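Local coordinates for protein of unknown function with a cupin-like fold (PDB 3CJX) that is of unknown function but adopts a cupin-like fold and belongs to the ChrR-like cupin family, at residues A[64-69]-A[87-92]. Sequence-based numbering, arbitrary orientation.
Sequences TVHMYT and GCYLYE
His66 ND1 and Tyr89 OH share a 2.8 Å hydrogen bond, which either partner could donate. Each atom lies at the edge of the other's ring, and the two side chains run side by side on one face of an antiparallel strand pair. Tyr89 reaches ND1 because its CG stands anti to the backbone N (chi1 162°), which sends the phenol along its strand and over toward His66; histidine suits the spot with a ring nitrogen and an aromatic face. Toward that face Tyr91 turns its edge in an offset edge-to-face pair, planes at 65°, with CD1 3.7 Å from His66 CE1, and its far end meets the methyl of Thr64. Between the backbones, Val65 exchanges two hydrogen bonds with Glu92, and Met67 (selenomethionine) two with Leu90. Gly87, at a positive phi (83°) that suits glycine, donates its N-H to Thr69 O (N to O 3.0 Å), while the Tyr68 ring lies against its backbone. The opposite face carries Val65, Met67 and Leu90, which pack inward, and Glu92, whose buried carboxylate is hydrogen-bonded to His98. Strand 88-92 is this sheet's outermost within the chain; outer aromatic and inner, largely apolar side chains alternate here in the wall of the cupin-like beta-barrel.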
loop_
_atom_site.group_PDB
_atom_site.type_symbol
_atom_site.label_atom_id
_atom_site.label_comp_id
_atom_site.label_asym_id
_atom_site.label_seq_id
_atom_site.Cartn_x
_atom_site.Cartn_y
_atom_site.Cartn_z
ATOM N N THR A 64 -5.943 5.037 -10.405
ATOM C CA THR A 64 -6.156 6.010 -9.323
ATOM C C THR A 64 -5.633 5.565 -7.969
ATOM O O THR A 64 -5.418 4.387 -7.745
ATOM C CB THR A 64 -7.652 6.380 -9.123
ATOM O OG1 THR A 64 -8.376 5.243 -8.653
ATOM C CG2 THR A 64 -8.281 6.920 -10.420
ATOM N N VAL A 65 -5.387 6.533 -7.094
ATOM C CA VAL A 65 -4.996 6.267 -5.699
ATOM C C VAL A 65 -5.858 7.106 -4.781
ATOM O O VAL A 65 -5.938 8.327 -4.941
ATOM C CB VAL A 65 -3.554 6.646 -5.346
ATOM C CG1 VAL A 65 -3.302 6.356 -3.885
ATOM C CG2 VAL A 65 -2.543 5.895 -6.208
ATOM N N HIS A 66 -6.532 6.430 -3.856
ATOM C CA HIS A 66 -7.342 7.058 -2.801
ATOM C C HIS A 66 -6.618 6.802 -1.488
ATOM O O HIS A 66 -6.409 5.663 -1.096
ATOM C CB HIS A 66 -8.730 6.454 -2.720
ATOM C CG HIS A 66 -9.572 6.722 -3.914
ATOM N ND1 HIS A 66 -10.386 7.826 -4.005
ATOM C CD2 HIS A 66 -9.756 6.020 -5.054
ATOM C CE1 HIS A 66 -11.021 7.806 -5.164
ATOM N NE2 HIS A 66 -10.663 6.714 -5.815
HETATM N N MSE A 67 -6.243 7.864 -0.803
HETATM C CA MSE A 67 -5.476 7.698 0.422
HETATM C C MSE A 67 -5.938 8.589 1.553
HETATM O O MSE A 67 -6.149 9.782 1.364
HETATM C CB MSE A 67 -4.001 7.917 0.121
HETATM C CG MSE A 67 -3.101 7.972 1.330
HETATM SE SE MSE A 67 -1.420 7.108 0.975
HETATM C CE MSE A 67 -1.258 7.646 -0.913
ATOM N N TYR A 68 -6.083 7.961 2.721
ATOM C CA TYR A 68 -6.488 8.627 3.926
ATOM C C TYR A 68 -5.433 8.424 4.990
ATOM O O TYR A 68 -5.071 7.280 5.327
ATOM C CB TYR A 68 -7.818 8.071 4.422
ATOM C CG TYR A 68 -8.366 8.757 5.664
ATOM C CD1 TYR A 68 -9.078 9.948 5.562
ATOM C CD2 TYR A 68 -8.202 8.191 6.922
ATOM C CE1 TYR A 68 -9.601 10.565 6.677
ATOM C CE2 TYR A 68 -8.719 8.795 8.050
ATOM C CZ TYR A 68 -9.408 9.987 7.928
ATOM O OH TYR A 68 -9.926 10.594 9.046
ATOM N N THR A 69 -4.963 9.546 5.523
ATOM C CA THR A 69 -3.977 9.538 6.577
ATOM C C THR A 69 -4.676 9.531 7.915
ATOM O O THR A 69 -5.404 10.460 8.253
ATOM C CB THR A 69 -3.105 10.764 6.501
ATOM O OG1 THR A 69 -2.483 10.802 5.217
ATOM C CG2 THR A 69 -2.046 10.735 7.602
ATOM N N GLY A 87 -6.610 12.908 9.416
ATOM C CA GLY A 87 -7.866 13.293 8.795
ATOM C C GLY A 87 -7.747 13.789 7.369
ATOM O O GLY A 87 -8.752 14.220 6.796
ATOM N N CYS A 88 -6.551 13.736 6.779
ATOM C CA CYS A 88 -6.400 14.190 5.394
ATOM C C CYS A 88 -6.670 13.103 4.353
ATOM O O CYS A 88 -6.291 11.948 4.519
ATOM C CB CYS A 88 -5.005 14.762 5.164
ATOM S SG CYS A 88 -4.697 16.280 6.118
ATOM N N TYR A 89 -7.335 13.489 3.287
ATOM C CA TYR A 89 -7.590 12.605 2.162
ATOM C C TYR A 89 -6.905 13.183 0.922
ATOM O O TYR A 89 -6.754 14.389 0.772
ATOM C CB TYR A 89 -9.087 12.440 1.930
ATOM C CG TYR A 89 -9.453 11.910 0.570
ATOM C CD1 TYR A 89 -9.457 10.555 0.303
ATOM C CD2 TYR A 89 -9.821 12.774 -0.448
ATOM C CE1 TYR A 89 -9.799 10.081 -0.938
ATOM C CE2 TYR A 89 -10.174 12.307 -1.691
ATOM C CZ TYR A 89 -10.159 10.968 -1.929
ATOM O OH TYR A 89 -10.485 10.543 -3.167
ATOM N N LEU A 90 -6.468 12.290 0.054
ATOM C CA LEU A 90 -5.835 12.636 -1.207
ATOM C C LEU A 90 -6.337 11.736 -2.322
ATOM O O LEU A 90 -6.365 10.527 -2.173
ATOM C CB LEU A 90 -4.324 12.417 -1.109
ATOM C CG LEU A 90 -3.560 12.553 -2.423
ATOM C CD1 LEU A 90 -3.515 14.023 -2.800
ATOM C CD2 LEU A 90 -2.173 11.969 -2.285
ATOM N N TYR A 91 -6.716 12.341 -3.434
ATOM C CA TYR A 91 -7.053 11.613 -4.650
ATOM C C TYR A 91 -5.906 11.891 -5.598
ATOM O O TYR A 91 -5.555 13.050 -5.819
ATOM C CB TYR A 91 -8.338 12.104 -5.278
ATOM C CG TYR A 91 -8.519 11.645 -6.709
ATOM C CD1 TYR A 91 -9.127 10.433 -7.004
ATOM C CD2 TYR A 91 -8.097 12.438 -7.765
ATOM C CE1 TYR A 91 -9.300 10.018 -8.323
ATOM C CE2 TYR A 91 -8.256 12.033 -9.080
ATOM C CZ TYR A 91 -8.861 10.821 -9.362
ATOM O OH TYR A 91 -9.018 10.446 -10.697
ATOM N N GLU A 92 -5.307 10.841 -6.143
ATOM C CA GLU A 92 -4.215 10.995 -7.095
ATOM C C GLU A 92 -4.679 10.287 -8.386
ATOM O O GLU A 92 -5.041 9.112 -8.348
ATOM C CB GLU A 92 -2.986 10.304 -6.532
ATOM C CG GLU A 92 -1.691 11.072 -6.663
ATOM C CD GLU A 92 -0.482 10.193 -6.284
ATOM O OE1 GLU A 92 -0.691 9.198 -5.531
ATOM O OE2 GLU A 92 0.665 10.483 -6.736
#